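Local coordinates for dual specificity protein phosphatase 8 (Homo sapiens, PDB 4JMK) that probably dephosphorylates phosphotyrosine, phosphoserine and phosphothreonine in proteins and so restrains mitogen-activated protein kinases, through its catalytic domain, at residues 4-9 with 101-106; 37-42 with 85-90; 95-100 with 133-138; 113-118 with 123-128. The protein carries 1 engineered substitution. All coordinates share one frame; numbering follows the deposited sequence.

Contact 1 of 4, residues 4-9 with 101-106; sequences TRILPH and AYIMKT
The phenol oxygen of Tyr102 is gripped from two quarters: His9 NE2 donates to Tyr102 OH across 2.9 Å, and the carboxylate of Asp75 is a second hydrogen-bond partner. The bond from the histidine is nearly straight at 168°, with the oxygen close to the imidazole plane. The two rings come from opposite directions with their planes at 72°. Tyr102 reaches this far because its CG stands anti to the backbone N (chi1 179°), carrying the ring off the helix toward segment 4-9.

Away from the hydroxyl the contact is apolar. Leu7 CD1 lies at the rim of the tyrosine ring, 3.7 Å from Tyr102 CE2 and near the ring plane. One turn on, Thr106 OG1 sits over a face of the same ring and donates to Tyr102 O at 2.8 Å. Farther along, Ile6 and Ile103 cross at about a right angle, Ile6 CG2 meeting Ile103 CD1 at 3.7 Å. Ile6 and Leu7 form a classic beta bulge opposite Leu10, which lets both consecutive side chains point at the helix.

The contact thus lays helix 94-107 against edge strand 4-7, with helix 67-79 beside Tyr102 and helix 111-121 beside Ile103.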
# COMPACT_ATOMS: atom_id res chain seq x y z
N THR A 4 11.25 3.90 -1.55
CA THR A 4 10.79 4.16 -2.91
C THR A 4 9.61 5.13 -2.96
O THR A 4 8.60 4.93 -2.29
CB THR A 4 10.32 2.87 -3.60
OG1 THR A 4 11.30 1.85 -3.40
CG2 THR A 4 10.12 3.11 -5.10
N ARG A 5 9.74 6.19 -3.76
CA ARG A 5 8.61 7.05 -4.05
C ARG A 5 7.80 6.43 -5.20
O ARG A 5 8.32 6.26 -6.31
CB ARG A 5 9.10 8.44 -4.44
CG ARG A 5 8.01 9.50 -4.53
CD ARG A 5 8.56 10.80 -5.13
NE ARG A 5 8.55 10.78 -6.60
CZ ARG A 5 9.62 10.58 -7.36
NH1 ARG A 5 10.82 10.39 -6.81
NH2 ARG A 5 9.50 10.59 -8.69
N ILE A 6 6.54 6.08 -4.95
CA ILE A 6 5.71 5.47 -6.00
C ILE A 6 4.91 6.55 -6.77
O ILE A 6 4.91 6.58 -8.01
CB ILE A 6 4.75 4.40 -5.43
CG1 ILE A 6 5.55 3.31 -4.70
CG2 ILE A 6 3.90 3.78 -6.54
CD1 ILE A 6 6.53 2.55 -5.61
N LEU A 7 4.22 7.40 -6.01
CA LEU A 7 3.53 8.58 -6.54
C LEU A 7 3.96 9.75 -5.66
O LEU A 7 4.55 9.51 -4.61
CB LEU A 7 2.01 8.38 -6.45
CG LEU A 7 1.44 7.13 -7.14
CD1 LEU A 7 -0.07 7.06 -6.89
CD2 LEU A 7 1.72 7.16 -8.64
N PRO A 8 3.67 11.01 -6.06
CA PRO A 8 4.15 12.11 -5.22
C PRO A 8 3.66 12.02 -3.77
O PRO A 8 4.37 12.48 -2.87
CB PRO A 8 3.58 13.36 -5.92
CG PRO A 8 3.50 12.99 -7.35
CD PRO A 8 3.11 11.50 -7.34
N HIS A 9 2.49 11.43 -3.53
CA HIS A 9 1.99 11.32 -2.17
C HIS A 9 2.17 9.92 -1.60
O HIS A 9 1.79 9.66 -0.47
CB HIS A 9 0.51 11.72 -2.10
CG HIS A 9 -0.39 10.88 -2.96
ND1 HIS A 9 -0.30 10.88 -4.34
CD2 HIS A 9 -1.40 10.04 -2.65
CE1 HIS A 9 -1.22 10.06 -4.83
NE2 HIS A 9 -1.90 9.54 -3.83
N ALA A 101 -2.66 -2.33 -5.48
CA ALA A 101 -4.12 -2.15 -5.48
C ALA A 101 -4.51 -0.67 -5.57
O ALA A 101 -5.49 -0.31 -6.23
CB ALA A 101 -4.74 -2.80 -4.24
N TYR A 102 -3.76 0.20 -4.89
CA TYR A 102 -4.07 1.62 -4.92
C TYR A 102 -3.99 2.17 -6.35
O TYR A 102 -4.83 2.97 -6.78
CB TYR A 102 -3.14 2.42 -4.00
CG TYR A 102 -3.45 3.89 -4.04
CD1 TYR A 102 -4.48 4.43 -3.28
CD2 TYR A 102 -2.74 4.75 -4.87
CE1 TYR A 102 -4.79 5.79 -3.34
CE2 TYR A 102 -3.03 6.11 -4.93
CZ TYR A 102 -4.05 6.61 -4.16
OH TYR A 102 -4.35 7.95 -4.22
N ILE A 103 -2.95 1.77 -7.07
CA ILE A 103 -2.77 2.23 -8.44
C ILE A 103 -3.85 1.67 -9.33
O ILE A 103 -4.39 2.38 -10.19
CB ILE A 103 -1.37 1.88 -8.95
CG1 ILE A 103 -0.35 2.72 -8.19
CG2 ILE A 103 -1.23 2.15 -10.43
CD1 ILE A 103 1.03 2.22 -8.35
N MET A 104 -4.20 0.40 -9.12
CA MET A 104 -5.28 -0.22 -9.88
C MET A 104 -6.59 0.57 -9.78
O MET A 104 -7.21 0.91 -10.79
CB MET A 104 -5.55 -1.62 -9.35
CG MET A 104 -4.56 -2.66 -9.78
SD MET A 104 -4.85 -4.22 -8.92
CE MET A 104 -6.41 -4.64 -9.67
N LYS A 105 -7.01 0.83 -8.56
CA LYS A 105 -8.27 1.51 -8.33
C LYS A 105 -8.22 2.96 -8.78
O LYS A 105 -9.17 3.45 -9.39
CB LYS A 105 -8.64 1.44 -6.85
CG LYS A 105 -10.05 1.95 -6.54
CD LYS A 105 -10.40 1.71 -5.08
CE LYS A 105 -11.73 2.31 -4.72
NZ LYS A 105 -12.74 1.93 -5.71
N THR A 106 -7.12 3.65 -8.50
CA THR A 106 -7.04 5.08 -8.79
C THR A 106 -7.00 5.35 -10.28
O THR A 106 -7.67 6.26 -10.78
CB THR A 106 -5.79 5.70 -8.15
OG1 THR A 106 -5.88 5.58 -6.72
CG2 THR A 106 -5.65 7.17 -8.52

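Contact 2 of 4, residues 37-42 with 85-90; sequences NSCPKP and IVHSLA. Engineered in segment 85-90: Ser88 (natural residue Cys). With SO4 (sulfate ion), chain D; SO4 (sulfate ion), chain C.
The loop 37-42 passes over the end of strand 83-87 and the start of the loop after it, the backbones coming nearest at Cys39 and Leu89, whose CA atoms are 6.6 Å apart. Cys39 carries the direct contact. Its CB meets the edge of the His87 imidazole, 3.9 Å from CE1, while Cys39 SG rests 3.7 Å from Leu89 N.

His87 is held at both ring nitrogens: ND1 donates to Ser88 O at 3.1 Å, and NE2 is 2.7 Å from a water that donates to Pro40 O. The direct bond and the water link to segment 37-42 would together fix its rotation.

Ser88 is engineered; the natural residue is Cys, predicted to form the phosphocysteine intermediate. A sulfate occupies this phosphate-binding loop. Ala90 N donates to its O1 at 2.9 Å, and Ile92 N, Ser93 N and Arg94 NE complete the cradle, as in the P-loop of protein-tyrosine phosphatases. Asn37 N and Ser38 N both donate to O4 of a second sulfate, which Arg94 NH1 also binds.

Strand 83-87 leads from the middle of the sheet into this loop, helix 94-107 follows it, and helix 15-18 packs Gln15 against Cys39 and Leu89.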
# COMPACT_ATOMS: atom_id res chain seq x y z
N ASN A 37 1.58 -7.30 11.69
CA ASN A 37 1.18 -7.41 13.09
C ASN A 37 2.31 -7.00 14.02
O ASN A 37 2.07 -6.49 15.12
CB ASN A 37 0.77 -8.85 13.44
CG ASN A 37 -0.54 -9.27 12.80
OD1 ASN A 37 -1.56 -8.61 12.98
ND2 ASN A 37 -0.50 -10.36 12.04
N SER A 38 3.54 -7.24 13.58
CA SER A 38 4.69 -7.16 14.49
C SER A 38 5.45 -5.85 14.43
O SER A 38 6.09 -5.47 15.40
CB SER A 38 5.65 -8.33 14.22
OG SER A 38 6.03 -8.35 12.86
N CYS A 39 5.39 -5.15 13.29
CA CYS A 39 6.13 -3.89 13.16
C CYS A 39 5.47 -2.82 14.02
O CYS A 39 4.25 -2.65 13.99
CB CYS A 39 6.20 -3.42 11.71
SG CYS A 39 6.76 -4.67 10.50
N PRO A 40 6.28 -2.09 14.79
CA PRO A 40 5.75 -1.05 15.68
C PRO A 40 5.44 0.25 14.94
O PRO A 40 6.06 0.53 13.90
CB PRO A 40 6.91 -0.81 16.65
CG PRO A 40 8.14 -1.08 15.81
CD PRO A 40 7.75 -2.21 14.88
N LYS A 41 4.48 1.03 15.44
CA LYS A 41 4.32 2.42 15.01
C LYS A 41 5.54 3.18 15.50
O LYS A 41 6.00 2.94 16.62
CB LYS A 41 3.06 3.05 15.62
CG LYS A 41 2.91 4.55 15.30
CD LYS A 41 1.58 5.16 15.78
CE LYS A 41 1.62 5.54 17.25
NZ LYS A 41 2.71 6.53 17.52
N PRO A 42 6.08 4.09 14.67
CA PRO A 42 7.21 4.90 15.15
C PRO A 42 6.68 5.88 16.18
O PRO A 42 5.55 6.37 16.03
CB PRO A 42 7.65 5.67 13.89
CG PRO A 42 6.99 4.97 12.73
CD PRO A 42 5.71 4.42 13.28
N ILE A 85 3.64 6.74 3.83
CA ILE A 85 4.44 5.58 3.49
C ILE A 85 3.67 4.32 3.86
O ILE A 85 3.09 4.21 4.96
CB ILE A 85 5.83 5.59 4.17
CG1 ILE A 85 6.64 4.36 3.75
CG2 ILE A 85 5.69 5.63 5.67
CD1 ILE A 85 7.97 4.25 4.47
N VAL A 86 3.64 3.39 2.92
CA VAL A 86 3.08 2.08 3.17
C VAL A 86 4.27 1.15 3.36
O VAL A 86 5.17 1.10 2.51
CB VAL A 86 2.26 1.59 1.98
CG1 VAL A 86 1.60 0.27 2.33
CG2 VAL A 86 1.21 2.62 1.65
N HIS A 87 4.28 0.41 4.46
CA HIS A 87 5.43 -0.44 4.75
C HIS A 87 5.00 -1.75 5.38
O HIS A 87 3.87 -1.88 5.88
CB HIS A 87 6.42 0.26 5.70
CG HIS A 87 5.99 0.25 7.13
ND1 HIS A 87 6.36 -0.76 8.01
CD2 HIS A 87 5.21 1.10 7.84
CE1 HIS A 87 5.82 -0.52 9.19
NE2 HIS A 87 5.13 0.60 9.12
N SER A 88 5.90 -2.72 5.34
CA SER A 88 5.75 -3.92 6.14
C SER A 88 7.13 -4.20 6.72
O SER A 88 7.88 -3.27 6.98
CB SER A 88 5.22 -5.07 5.28
OG SER A 88 5.76 -5.01 3.96
N LEU A 89 7.49 -5.47 6.91
CA LEU A 89 8.82 -5.75 7.44
C LEU A 89 9.89 -5.42 6.41
O LEU A 89 10.80 -4.62 6.68
CB LEU A 89 8.92 -7.22 7.88
CG LEU A 89 10.24 -7.63 8.55
CD1 LEU A 89 10.55 -6.71 9.71
CD2 LEU A 89 10.16 -9.05 9.02
N ALA A 90 9.77 -6.02 5.23
CA ALA A 90 10.78 -5.88 4.18
C ALA A 90 10.30 -4.94 3.09
O ALA A 90 11.10 -4.43 2.31
CB ALA A 90 11.12 -7.25 3.59
S SO4 D . 3.72 -10.60 11.52
O1 SO4 D . 4.09 -10.72 12.93
O2 SO4 D . 2.42 -11.24 11.34
O3 SO4 D . 4.72 -11.29 10.71
O4 SO4 D . 3.64 -9.20 11.13
S SO4 C . 6.83 -8.05 3.52
O1 SO4 C . 7.38 -7.69 4.83
O2 SO4 C . 5.52 -8.65 3.74
O3 SO4 C . 7.72 -9.00 2.89
O4 SO4 C . 6.70 -6.89 2.66
O HOH W 1 4.71 1.62 11.54

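Contact 3 of 4, residues 95-100 with 133-138; sequences SATIAI and GQLLEY
Leu135 splays its two methyls against two residues of the facing helix. CD2 presses on Thr97 CG2 at 3.5 Å, and CD1 meets Ile100 CG2 at 3.6 Å, so the leucine straddles side chains one turn apart. It crosses Ile100 at about a right angle and Thr97 obliquely. Leu135 CD2 also comes 3.7 Å from the backbone oxygen Thr97 O. The two segments come nearest here, with 7.5 Å between the CA atoms of Thr97 and Leu135.

In the next shell, the hydrogen bond of Thr97 OG1 to Ser93 O, one turn back in helix 94-107, goes with the rotamer (chi1 -57°) that leaves CG2 toward the leucine. Ile100 is backed by Ala114, Tyr115 and Val118 of helix 111-121, and Ala101 extends the surface under Leu135. Farther out, Tyr138 OH bonds Asp68 and Gln134 reaches the backbone of Leu63, fastening helix 129-148 to the region around helix 67-79.

Across the two segments only carbon meets carbon or a backbone carbonyl oxygen. Cohesion here therefore comes from the fit of branched side chains in the helical layer behind the phosphate-binding loop, while the polar groups, such as Thr97 OG1, are satisfied within their own helix or by outside residues.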
# COMPACT_ATOMS: atom_id res chain seq x y z
N SER A 95 3.00 -4.81 1.95
CA SER A 95 2.90 -3.41 1.59
C SER A 95 2.89 -3.21 0.07
O SER A 95 2.14 -2.39 -0.46
CB SER A 95 4.05 -2.63 2.22
OG SER A 95 5.29 -3.22 1.85
N ALA A 96 3.71 -3.98 -0.64
CA ALA A 96 3.78 -3.84 -2.09
C ALA A 96 2.40 -4.11 -2.71
O ALA A 96 1.96 -3.40 -3.62
CB ALA A 96 4.83 -4.80 -2.66
N THR A 97 1.72 -5.13 -2.21
CA THR A 97 0.40 -5.47 -2.76
C THR A 97 -0.60 -4.33 -2.54
O THR A 97 -1.40 -4.00 -3.42
CB THR A 97 -0.12 -6.80 -2.18
OG1 THR A 97 0.84 -7.83 -2.46
CG2 THR A 97 -1.45 -7.18 -2.84
N ILE A 98 -0.55 -3.69 -1.37
CA ILE A 98 -1.44 -2.55 -1.13
C ILE A 98 -1.18 -1.41 -2.11
O ILE A 98 -2.13 -0.85 -2.68
CB ILE A 98 -1.35 -2.08 0.33
CG1 ILE A 98 -1.99 -3.14 1.23
CG2 ILE A 98 -2.05 -0.70 0.53
CD1 ILE A 98 -1.75 -2.94 2.73
N ALA A 99 0.09 -1.08 -2.34
CA ALA A 99 0.46 -0.04 -3.31
C ALA A 99 -0.06 -0.38 -4.70
O ALA A 99 -0.56 0.51 -5.42
CB ALA A 99 1.97 0.14 -3.35
N ILE A 100 0.06 -1.65 -5.08
CA ILE A 100 -0.43 -2.08 -6.41
C ILE A 100 -1.93 -1.90 -6.50
O ILE A 100 -2.42 -1.36 -7.49
CB ILE A 100 -0.03 -3.55 -6.73
CG1 ILE A 100 1.49 -3.65 -6.83
CG2 ILE A 100 -0.66 -4.00 -8.06
CD1 ILE A 100 2.05 -5.07 -6.72
N GLY A 133 -2.88 -13.14 -6.17
CA GLY A 133 -4.19 -13.65 -6.54
C GLY A 133 -5.34 -12.82 -5.98
O GLY A 133 -6.36 -12.63 -6.65
N GLN A 134 -5.19 -12.33 -4.75
CA GLN A 134 -6.19 -11.45 -4.16
C GLN A 134 -6.31 -10.14 -4.94
O GLN A 134 -7.40 -9.58 -5.04
CB GLN A 134 -5.92 -11.24 -2.66
CG GLN A 134 -6.13 -12.52 -1.85
CD GLN A 134 -5.71 -12.40 -0.39
OE1 GLN A 134 -6.02 -11.42 0.29
NE2 GLN A 134 -4.99 -13.41 0.10
N LEU A 135 -5.21 -9.66 -5.52
CA LEU A 135 -5.29 -8.55 -6.48
C LEU A 135 -6.18 -8.85 -7.69
O LEU A 135 -6.96 -8.00 -8.12
CB LEU A 135 -3.90 -8.18 -7.00
CG LEU A 135 -2.91 -7.51 -6.08
CD1 LEU A 135 -1.63 -7.22 -6.85
CD2 LEU A 135 -3.52 -6.22 -5.54
N LEU A 136 -6.02 -10.04 -8.27
CA LEU A 136 -6.91 -10.45 -9.35
C LEU A 136 -8.37 -10.40 -8.93
O LEU A 136 -9.22 -9.91 -9.68
CB LEU A 136 -6.60 -11.87 -9.84
CG LEU A 136 -5.68 -12.06 -11.05
CD1 LEU A 136 -5.93 -13.40 -11.75
CD2 LEU A 136 -5.85 -10.92 -12.02
N GLU A 137 -8.68 -10.93 -7.74
CA GLU A 137 -10.07 -10.96 -7.26
C GLU A 137 -10.57 -9.56 -6.97
O GLU A 137 -11.74 -9.26 -7.18
CB GLU A 137 -10.21 -11.82 -6.00
CG GLU A 137 -10.75 -13.23 -6.23
CD GLU A 137 -12.00 -13.25 -7.08
OE1 GLU A 137 -11.89 -13.57 -8.27
OE2 GLU A 137 -13.10 -12.96 -6.56
N TYR A 138 -9.67 -8.71 -6.48
CA TYR A 138 -10.03 -7.32 -6.20
C TYR A 138 -10.39 -6.62 -7.51
O TYR A 138 -11.41 -5.92 -7.59
CB TYR A 138 -8.87 -6.61 -5.49
CG TYR A 138 -9.17 -5.18 -5.07
CD1 TYR A 138 -10.22 -4.89 -4.21
CD2 TYR A 138 -8.38 -4.12 -5.54
CE1 TYR A 138 -10.49 -3.58 -3.82
CE2 TYR A 138 -8.65 -2.80 -5.16
CZ TYR A 138 -9.71 -2.55 -4.30
OH TYR A 138 -9.98 -1.26 -3.90

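Contact 4 of 4, residues 113-118 with 123-128; sequences DAYRFV and PSISPN
Ile125 CD1 is the point on which the tight part of this contact turns. The methyl sits between two residues of helix 111-121, 3.9 Å from Tyr115 CE1 and 3.9 Å from Val118 CG1. It touches the tyrosine ring at the edge, near its plane, and the isoleucine crosses Val118 at about a right angle. The branch gets there because CG1 lies between the backbone N and the carbonyl carbon (chi1 67°), which directs the CD1 end toward the helix. Val118 and Ile125 are buried, and Ile103 of helix 94-107 packs on the other methyl, Val118 CG2. The loop joins helix 111-121 to helix 129-148, whose N-cap is Asn128.

Toward the phenol end Tyr115 is partly exposed and water takes part. Pro127 CD is 4.0 Å from Tyr115 OH, approaching the ring obliquely, with Leu132 of helix 129-148 touching both residues. A water lies 2.9 Å from Tyr115 OH and donates to Ile125 O at 3.1 Å, linking the tyrosine hydroxyl to the loop backbone. Ile125 O also accepts from Lys119 NZ. On the outer side of the helix, Arg116 NH2 and Asp113 OD1 form a salt bridge at 2.9 Å, through charge rather than an aimed N-H.

Apolar side chains, Ile125 and Pro127, thus anchor the loop, whereas one water joins the polar groups of helix and loop.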
# COMPACT_ATOMS: atom_id res chain seq x y z
N ASP A 113 -0.70 -4.26 -15.27
CA ASP A 113 -0.03 -3.00 -15.48
C ASP A 113 0.34 -2.35 -14.13
O ASP A 113 1.41 -1.76 -13.97
CB ASP A 113 -0.90 -2.07 -16.32
CG ASP A 113 -0.95 -2.47 -17.79
OD1 ASP A 113 -0.05 -3.21 -18.24
OD2 ASP A 113 -1.88 -2.03 -18.49
N ALA A 114 -0.55 -2.46 -13.15
CA ALA A 114 -0.26 -1.87 -11.84
C ALA A 114 0.90 -2.58 -11.15
O ALA A 114 1.74 -1.93 -10.51
CB ALA A 114 -1.49 -1.88 -10.96
N TYR A 115 0.95 -3.90 -11.28
CA TYR A 115 2.07 -4.69 -10.74
C TYR A 115 3.36 -4.22 -11.40
O TYR A 115 4.36 -3.97 -10.72
CB TYR A 115 1.81 -6.18 -11.02
CG TYR A 115 2.82 -7.19 -10.53
CD1 TYR A 115 3.82 -6.86 -9.62
CD2 TYR A 115 2.78 -8.51 -11.00
CE1 TYR A 115 4.74 -7.82 -9.18
CE2 TYR A 115 3.69 -9.46 -10.57
CZ TYR A 115 4.66 -9.11 -9.66
OH TYR A 115 5.57 -10.06 -9.24
N ARG A 116 3.34 -4.09 -12.72
CA ARG A 116 4.54 -3.65 -13.45
C ARG A 116 4.93 -2.21 -13.06
O ARG A 116 6.12 -1.89 -12.96
CB ARG A 116 4.29 -3.76 -14.96
CG ARG A 116 5.52 -3.56 -15.84
CD ARG A 116 5.13 -3.66 -17.31
NE ARG A 116 4.05 -2.73 -17.63
CZ ARG A 116 3.35 -2.73 -18.76
NH1 ARG A 116 3.63 -3.61 -19.71
NH2 ARG A 116 2.39 -1.83 -18.94
N PHE A 117 3.93 -1.35 -12.84
CA PHE A 117 4.20 0.05 -12.45
C PHE A 117 4.99 0.10 -11.13
O PHE A 117 5.98 0.84 -11.01
CB PHE A 117 2.88 0.83 -12.31
CG PHE A 117 3.06 2.30 -12.02
CD1 PHE A 117 2.91 3.25 -13.04
CD2 PHE A 117 3.34 2.75 -10.75
CE1 PHE A 117 3.05 4.60 -12.78
CE2 PHE A 117 3.48 4.11 -10.47
CZ PHE A 117 3.35 5.04 -11.48
N VAL A 118 4.56 -0.68 -10.15
CA VAL A 118 5.24 -0.66 -8.86
C VAL A 118 6.57 -1.38 -8.96
O VAL A 118 7.59 -0.93 -8.41
CB VAL A 118 4.37 -1.28 -7.77
CG1 VAL A 118 5.13 -1.29 -6.42
CG2 VAL A 118 3.07 -0.49 -7.66
N PRO A 123 12.18 -2.59 -7.82
CA PRO A 123 12.43 -3.90 -8.45
C PRO A 123 12.52 -5.05 -7.46
O PRO A 123 12.30 -6.20 -7.84
CB PRO A 123 13.80 -3.71 -9.12
CG PRO A 123 13.88 -2.24 -9.41
CD PRO A 123 13.16 -1.57 -8.26
N SER A 124 12.83 -4.75 -6.20
CA SER A 124 12.93 -5.78 -5.18
C SER A 124 11.59 -6.37 -4.74
O SER A 124 11.57 -7.36 -4.00
CB SER A 124 13.69 -5.25 -3.97
OG SER A 124 12.99 -4.19 -3.32
N ILE A 125 10.46 -5.79 -5.16
CA ILE A 125 9.19 -6.34 -4.67
C ILE A 125 9.02 -7.75 -5.20
O ILE A 125 9.48 -8.08 -6.29
CB ILE A 125 7.93 -5.50 -5.01
CG1 ILE A 125 7.63 -5.48 -6.51
CG2 ILE A 125 8.03 -4.09 -4.43
CD1 ILE A 125 6.21 -5.06 -6.84
N SER A 126 8.37 -8.59 -4.40
CA SER A 126 8.16 -9.99 -4.76
C SER A 126 6.98 -10.54 -3.99
O SER A 126 7.16 -11.40 -3.13
CB SER A 126 9.41 -10.80 -4.42
OG SER A 126 9.21 -12.17 -4.72
N PRO A 127 5.77 -10.02 -4.27
CA PRO A 127 4.63 -10.40 -3.42
C PRO A 127 4.33 -11.88 -3.55
O PRO A 127 4.44 -12.47 -4.64
CB PRO A 127 3.47 -9.57 -3.99
CG PRO A 127 4.12 -8.47 -4.81
CD PRO A 127 5.36 -9.12 -5.36
N ASN A 128 3.99 -12.51 -2.43
CA ASN A 128 3.71 -13.94 -2.48
C ASN A 128 2.46 -14.15 -3.34
O ASN A 128 1.64 -13.24 -3.53
CB ASN A 128 3.56 -14.52 -1.09
CG ASN A 128 2.12 -14.72 -0.70
OD1 ASN A 128 1.62 -15.84 -0.67
ND2 ASN A 128 1.45 -13.63 -0.38
O HOH W 2 8.37 -9.76 -8.69

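All four contacts are largely buried, but they differ in chemistry. Contacts 1 and 3 share helix 94-107, whose two halves meet an edge strand in one and helix 129-148 in the other; contact 4 touches both, its helix 111-121 packing Val118 against both Ile103 and Ile100. These three form a continuous apolar layer, purely so in contact 3, with a histidine-tyrosine hydrogen bond at one end in contact 1. Contacts 2 and 4 each have one bridging water. Contact 2 stands apart, about 18 Å from contacts 1 and 4 between centres, and is the polar, anion-binding one. It meets contact 3 where the engineered Ser88 is probably hydrogen-bonded to Ser95.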